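Porin (Rhodobacter capsulatus, PDB 2POR) forms channels, as a homotrimer, in the bacterial outer membrane through which small hydrophilic solutes, up to about 0.6 kDa, diffuse passively. Local coordinates at residues Y87-G99 with G280-D294. Numbering follows the deposited sequence.
Sequences YEVGYTDLDDRGG and GIADNDLPNSDMVAD. With CA (calcium ion), chain C; C8E ((hydroxyethyloxy)tri(ethyloxy)octane), chain F; C8E ((hydroxyethyloxy)tri(ethyloxy)octane), chain E.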
loop_
_atom_site.group_PDB
_atom_site.type_symbol
_atom_site.label_atom_id
_atom_site.label_comp_id
_atom_site.label_asym_id
_atom_site.label_seq_id
_atom_site.Cartn_x
_atom_site.Cartn_y
_atom_site.Cartn_z
ATOM N N TYR A 87 17.022 -6.241 25.172
ATOM C CA TYR A 87 17.880 -5.512 24.237
ATOM C C TYR A 87 17.845 -6.104 22.821
ATOM O O TYR A 87 18.126 -7.275 22.638
ATOM C CB TYR A 87 19.335 -5.512 24.773
ATOM C CG TYR A 87 20.297 -4.712 23.898
ATOM C CD1 TYR A 87 20.208 -3.323 23.814
ATOM C CD2 TYR A 87 21.246 -5.390 23.163
ATOM C CE1 TYR A 87 21.078 -2.634 22.985
ATOM C CE2 TYR A 87 22.108 -4.712 22.330
ATOM C CZ TYR A 87 22.008 -3.346 22.253
ATOM O OH TYR A 87 22.841 -2.696 21.379
ATOM N N GLU A 88 17.576 -5.303 21.796
ATOM C CA GLU A 88 17.451 -5.746 20.429
ATOM C C GLU A 88 18.798 -5.839 19.800
ATOM O O GLU A 88 19.580 -4.888 19.764
ATOM C CB GLU A 88 16.550 -4.768 19.687
ATOM C CG GLU A 88 16.320 -5.196 18.272
ATOM C CD GLU A 88 15.302 -4.363 17.507
ATOM O OE1 GLU A 88 14.159 -4.217 17.917
ATOM O OE2 GLU A 88 15.647 -3.883 16.444
ATOM N N VAL A 89 19.067 -7.025 19.295
ATOM C CA VAL A 89 20.336 -7.317 18.666
ATOM C C VAL A 89 20.195 -7.419 17.161
ATOM O O VAL A 89 19.219 -8.019 16.678
ATOM C CB VAL A 89 20.870 -8.636 19.278
ATOM C CG1 VAL A 89 22.098 -9.111 18.502
ATOM C CG2 VAL A 89 21.191 -8.416 20.757
ATOM N N GLY A 90 21.234 -6.857 16.508
ATOM C CA GLY A 90 21.511 -6.850 15.074
ATOM C C GLY A 90 20.780 -5.751 14.282
ATOM O O GLY A 90 19.694 -5.318 14.670
ATOM N N TYR A 91 21.314 -5.270 13.152
ATOM C CA TYR A 91 20.639 -4.243 12.378
ATOM C C TYR A 91 19.346 -4.756 11.789
ATOM O O TYR A 91 18.484 -3.941 11.507
ATOM C CB TYR A 91 21.563 -3.730 11.275
ATOM C CG TYR A 91 21.526 -4.406 9.908
ATOM C CD1 TYR A 91 20.666 -3.944 8.951
ATOM C CD2 TYR A 91 22.361 -5.465 9.611
ATOM C CE1 TYR A 91 20.648 -4.541 7.715
ATOM C CE2 TYR A 91 22.355 -6.068 8.365
ATOM C CZ TYR A 91 21.489 -5.594 7.437
ATOM O OH TYR A 91 21.426 -6.173 6.207
ATOM N N THR A 92 19.157 -6.076 11.541
ATOM C CA THR A 92 17.908 -6.609 10.964
ATOM C C THR A 92 16.970 -7.098 12.070
ATOM O O THR A 92 15.865 -7.513 11.760
ATOM C CB THR A 92 18.186 -7.811 9.977
ATOM O OG1 THR A 92 18.828 -8.815 10.752
ATOM C CG2 THR A 92 19.114 -7.518 8.843
ATOM N N ASP A 93 17.343 -7.016 13.365
ATOM C CA ASP A 93 16.647 -7.550 14.537
ATOM C C ASP A 93 16.660 -9.067 14.391
ATOM O O ASP A 93 15.730 -9.687 13.842
ATOM C CB ASP A 93 15.190 -7.029 14.647
ATOM C CG ASP A 93 14.428 -7.482 15.879
ATOM O OD1 ASP A 93 14.946 -8.118 16.809
ATOM O OD2 ASP A 93 13.234 -7.215 15.971
ATOM N N LEU A 94 17.772 -9.667 14.825
ATOM C CA LEU A 94 18.031 -11.097 14.585
ATOM C C LEU A 94 17.201 -11.982 15.480
ATOM O O LEU A 94 17.689 -12.514 16.469
ATOM C CB LEU A 94 19.497 -11.440 14.817
ATOM C CG LEU A 94 20.499 -10.927 13.846
ATOM C CD1 LEU A 94 21.912 -11.113 14.437
ATOM C CD2 LEU A 94 20.316 -11.627 12.522
ATOM N N ASP A 95 15.935 -12.169 15.149
ATOM C CA ASP A 95 15.046 -12.991 15.944
ATOM C C ASP A 95 14.961 -14.443 15.472
ATOM O O ASP A 95 14.204 -15.256 15.983
ATOM C CB ASP A 95 13.680 -12.446 15.889
ATOM C CG ASP A 95 13.484 -11.195 16.703
ATOM O OD1 ASP A 95 14.130 -10.989 17.714
ATOM O OD2 ASP A 95 12.648 -10.387 16.332
ATOM N N ASP A 96 15.756 -14.766 14.482
ATOM C CA ASP A 96 15.744 -16.048 13.798
ATOM C C ASP A 96 15.947 -17.246 14.728
ATOM O O ASP A 96 15.419 -18.316 14.431
ATOM C CB ASP A 96 16.839 -16.012 12.725
ATOM C CG ASP A 96 16.763 -14.834 11.765
ATOM O OD1 ASP A 96 17.193 -13.709 12.082
ATOM O OD2 ASP A 96 16.237 -15.077 10.688
ATOM N N ARG A 97 16.682 -17.149 15.846
ATOM C CA ARG A 97 16.931 -18.259 16.758
ATOM C C ARG A 97 16.168 -18.132 18.050
ATOM O O ARG A 97 16.433 -18.851 19.027
ATOM C CB ARG A 97 18.443 -18.347 17.023
ATOM C CG ARG A 97 19.312 -18.718 15.830
ATOM C CD ARG A 97 19.007 -20.149 15.352
ATOM N NE ARG A 97 19.814 -20.434 14.182
ATOM C CZ ARG A 97 19.363 -20.344 12.912
ATOM N NH1 ARG A 97 18.103 -20.015 12.651
ATOM N NH2 ARG A 97 20.197 -20.461 11.860
ATOM N N GLY A 98 15.186 -17.231 18.112
ATOM C CA GLY A 98 14.414 -16.995 19.334
ATOM C C GLY A 98 14.107 -15.500 19.549
ATOM O O GLY A 98 12.989 -15.107 19.917
ATOM N N GLY A 99 15.183 -14.729 19.389
ATOM C CA GLY A 99 15.103 -13.284 19.426
ATOM C C GLY A 99 15.064 -12.656 20.795
ATOM O O GLY A 99 15.041 -13.296 21.842
ATOM N N GLY A 280 25.499 -7.874 15.094
ATOM C CA GLY A 280 25.184 -8.718 16.235
ATOM C C GLY A 280 25.265 -10.187 15.849
ATOM O O GLY A 280 25.461 -10.527 14.682
ATOM N N ILE A 281 25.109 -11.003 16.857
ATOM C CA ILE A 281 25.248 -12.433 16.753
ATOM C C ILE A 281 24.083 -12.977 17.566
ATOM O O ILE A 281 23.711 -12.385 18.588
ATOM C CB ILE A 281 26.706 -12.691 17.297
ATOM C CG1 ILE A 281 27.327 -13.459 16.220
ATOM C CG2 ILE A 281 26.882 -13.410 18.624
ATOM C CD1 ILE A 281 27.975 -12.509 15.224
ATOM N N ALA A 282 23.418 -14.067 17.152
ATOM C CA ALA A 282 22.349 -14.644 17.958
ATOM C C ALA A 282 22.307 -16.164 17.716
ATOM O O ALA A 282 22.673 -16.673 16.639
ATOM C CB ALA A 282 20.979 -14.081 17.585
ATOM N N ASP A 283 21.866 -16.902 18.730
ATOM C CA ASP A 283 21.765 -18.350 18.646
ATOM C C ASP A 283 20.900 -18.952 19.723
ATOM O O ASP A 283 20.328 -18.260 20.579
ATOM C CB ASP A 283 23.149 -18.936 18.743
ATOM C CG ASP A 283 23.311 -20.281 18.055
ATOM O OD1 ASP A 283 22.374 -20.857 17.464
ATOM O OD2 ASP A 283 24.447 -20.723 18.121
ATOM N N ASN A 284 20.729 -20.263 19.653
ATOM C CA ASN A 284 20.090 -20.939 20.755
ATOM C C ASN A 284 20.833 -22.260 20.838
ATOM O O ASN A 284 21.661 -22.594 19.992
ATOM C CB ASN A 284 18.590 -21.185 20.509
ATOM C CG ASN A 284 18.276 -21.997 19.281
ATOM O OD1 ASN A 284 18.885 -23.028 18.992
ATOM N ND2 ASN A 284 17.335 -21.556 18.479
ATOM N N ASP A 285 20.545 -23.001 21.878
ATOM C CA ASP A 285 21.181 -24.296 22.087
ATOM C C ASP A 285 20.472 -25.513 21.470
ATOM O O ASP A 285 20.727 -26.656 21.857
ATOM C CB ASP A 285 21.342 -24.513 23.601
ATOM C CG ASP A 285 20.068 -24.671 24.424
ATOM O OD1 ASP A 285 18.944 -24.539 23.907
ATOM O OD2 ASP A 285 20.216 -24.924 25.621
ATOM N N LEU A 286 19.505 -25.370 20.579
ATOM C CA LEU A 286 18.892 -26.553 20.013
ATOM C C LEU A 286 19.946 -27.226 19.130
ATOM O O LEU A 286 20.949 -26.594 18.744
ATOM C CB LEU A 286 17.679 -26.163 19.205
ATOM C CG LEU A 286 16.574 -25.712 20.095
ATOM C CD1 LEU A 286 15.490 -25.271 19.181
ATOM C CD2 LEU A 286 16.112 -26.793 21.060
ATOM N N PRO A 287 19.775 -28.546 18.861
ATOM C CA PRO A 287 20.707 -29.369 18.082
ATOM C C PRO A 287 21.194 -28.875 16.712
ATOM O O PRO A 287 22.401 -28.825 16.447
ATOM C CB PRO A 287 19.981 -30.713 18.020
ATOM C CG PRO A 287 18.522 -30.401 18.302
ATOM C CD PRO A 287 18.719 -29.407 19.425
ATOM N N ASN A 288 20.257 -28.554 15.804
ATOM C CA ASN A 288 20.607 -28.079 14.451
ATOM C C ASN A 288 21.287 -26.696 14.392
ATOM O O ASN A 288 22.320 -26.551 13.726
ATOM C CB ASN A 288 19.294 -28.092 13.557
ATOM C CG ASN A 288 19.000 -26.936 12.562
ATOM O OD1 ASN A 288 19.711 -26.670 11.581
ATOM N ND2 ASN A 288 17.905 -26.197 12.752
ATOM N N SER A 289 20.686 -25.726 15.107
ATOM C CA SER A 289 21.011 -24.317 15.098
ATOM C C SER A 289 22.443 -23.860 14.922
ATOM O O SER A 289 23.328 -24.086 15.760
ATOM C CB SER A 289 20.447 -23.718 16.375
ATOM O OG SER A 289 19.036 -23.950 16.349
ATOM N N ASP A 290 22.642 -23.225 13.757
ATOM C CA ASP A 290 23.906 -22.533 13.494
ATOM C C ASP A 290 23.578 -21.077 13.871
ATOM O O ASP A 290 22.429 -20.641 13.765
ATOM C CB ASP A 290 24.334 -22.486 12.034
ATOM C CG ASP A 290 23.859 -23.621 11.145
ATOM O OD1 ASP A 290 22.743 -23.534 10.593
ATOM O OD2 ASP A 290 24.645 -24.562 11.009
ATOM N N MET A 291 24.593 -20.330 14.289
ATOM C CA MET A 291 24.484 -18.939 14.693
ATOM C C MET A 291 24.166 -18.041 13.502
ATOM O O MET A 291 24.801 -18.207 12.433
ATOM C CB MET A 291 25.799 -18.548 15.278
ATOM C CG MET A 291 25.910 -17.173 15.891
ATOM S SD MET A 291 27.668 -16.893 16.205
ATOM C CE MET A 291 28.251 -16.701 14.541
ATOM N N VAL A 292 23.180 -17.139 13.717
ATOM C CA VAL A 292 22.873 -16.088 12.739
ATOM C C VAL A 292 23.683 -14.825 13.128
ATOM O O VAL A 292 24.132 -14.664 14.276
ATOM C CB VAL A 292 21.338 -15.751 12.690
ATOM C CG1 VAL A 292 20.661 -16.981 12.148
ATOM C CG2 VAL A 292 20.742 -15.361 14.025
ATOM N N ALA A 293 23.957 -13.928 12.200
ATOM C CA ALA A 293 24.744 -12.734 12.469
ATOM C C ALA A 293 24.381 -11.678 11.437
ATOM O O ALA A 293 23.820 -12.020 10.378
ATOM C CB ALA A 293 26.235 -13.019 12.323
ATOM N N ASP A 294 24.652 -10.383 11.664
ATOM C CA ASP A 294 24.485 -9.403 10.596
ATOM C C ASP A 294 25.390 -8.207 10.830
ATOM O O ASP A 294 25.944 -8.091 11.941
ATOM C CB ASP A 294 23.033 -8.962 10.516
ATOM C CG ASP A 294 22.449 -8.133 11.650
ATOM O OD1 ASP A 294 23.135 -7.432 12.386
ATOM O OD2 ASP A 294 21.239 -8.171 11.789
HETATM CA CA CA C . 12.973 -8.641 17.939
HETATM C C1 C8E F . 29.345 -8.503 18.003
HETATM C C2 C8E F . 28.891 -7.544 16.884
HETATM C C3 C8E F . 29.470 -7.794 15.482
HETATM C C4 C8E F . 28.893 -8.964 14.675
HETATM C C5 C8E F . 29.546 -8.903 13.300
HETATM C C6 C8E F . 29.271 -10.118 12.435
HETATM C C7 C8E F . 30.354 -10.280 11.353
HETATM C C8 C8E F . 30.115 -9.509 10.046
HETATM O O9 C8E F . 31.230 -9.194 9.172
HETATM C C10 C8E F . 31.468 -10.035 8.016
HETATM C C11 C8E F . 31.084 -9.643 6.575
HETATM O O12 C8E F . 31.714 -10.407 5.529
HETATM C C13 C8E F . 30.886 -11.382 4.864
HETATM C C14 C8E F . 30.792 -11.494 3.322
HETATM O O15 C8E F . 30.025 -10.590 2.496
HETATM C C16 C8E F . 29.050 -11.274 1.690
HETATM C C17 C8E F . 28.407 -10.561 0.512
HETATM O O18 C8E F . 27.446 -11.250 -0.284
HETATM C C19 C8E F . 27.852 -11.229 -1.654
HETATM C C20 C8E F . 28.424 -12.505 -2.263
HETATM O O21 C8E F . 28.937 -12.342 -3.586
HETATM C C1 C8E E . 4.020 -18.312 26.212
HETATM C C2 C8E E . 3.912 -18.289 24.707
HETATM C C3 C8E E . 5.312 -18.391 24.205
HETATM C C4 C8E E . 5.153 -18.276 22.717
HETATM C C5 C8E E . 6.373 -17.650 22.051
HETATM C C6 C8E E . 7.694 -18.358 22.331
HETATM C C7 C8E E . 8.820 -17.932 21.369
HETATM C C8 C8E E . 10.020 -18.722 21.815
HETATM O O9 C8E E . 11.164 -18.867 20.999
HETATM C C10 C8E E . 11.551 -20.232 20.873
HETATM C C11 C8E E . 12.927 -20.351 20.312
HETATM O O12 C8E E . 13.278 -21.493 19.546
HETATM C C13 C8E E . 13.084 -21.299 18.140
HETATM C C14 C8E E . 12.170 -22.295 17.415
HETATM O O15 C8E E . 12.447 -23.708 17.534
HETATM C C16 C8E E . 12.666 -24.395 16.281
HETATM C C17 C8E E . 14.094 -24.911 15.973
HETATM O O18 C8E E . 14.439 -25.971 15.037
HETATM C C19 C8E E . 14.320 -27.305 15.616
HETATM C C20 C8E E . 15.580 -28.197 15.680
HETATM O O21 C8E E . 16.750 -27.375 15.800
HETATM O O HOH W 1 12.816 -6.488 18.967
HETATM O O HOH W 2 18.429 -15.712 19.785
HETATM O O HOH W 3 10.862 -8.128 17.379
#
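The constriction loop inside this porin barrel is tied to the wall where Thr-92, Leu-94 and Arg-97 of 87-99 meet the inner side of the antiparallel pair 280-284 and 292-294. At one end, Asp-294 receives a type I turn. Asp-294 OD2 takes Thr-92 OG1 at 2.7 Å on the anti lone pair, and Thr-92 N at 3.0 Å from above the carboxylate plane; OD1 accepts Tyr-91 N on the syn side. The torsion of Asp-294 (chi1 68°) sets the carboxylate between its backbone N and carbonyl carbon, facing the turn. The Tyr-91 ring meets the carboxylate obliquely, CD2 3.4 Å from Asp-294 CG, planes 51° apart, while Tyr-91 OH bonds to Ser-22 O. In the middle, Leu-94 brings CD1 to within 3.6 Å of Gly-280 O and CD2 to 4.0 Å from Val-292 CG2. Beyond it Arg-97, bent at chi2 (-65°), grips one carbonyl side-on: NE reaches Asp-290 O at 2.7 Å and NH2 shares that oxygen, which lies close to the guanidinium plane, with Val-292 CG1 over one face. Arg-97 O accepts Asn-284 ND2 at 2.9 Å. A leucine in place of Arg-97 would probably leave Asp-290 O without these two donors and the strand-connecting loop less firmly tied. Between the two ends, Asp-93 and Asp-95 turn from the wall and chelate a calcium ion, with Asn-100, Asp-101 and two waters completing the site. Such tethering of an inward-folded loop, which narrows the pore, to the barrel wall is characteristic of the 16-stranded general porins.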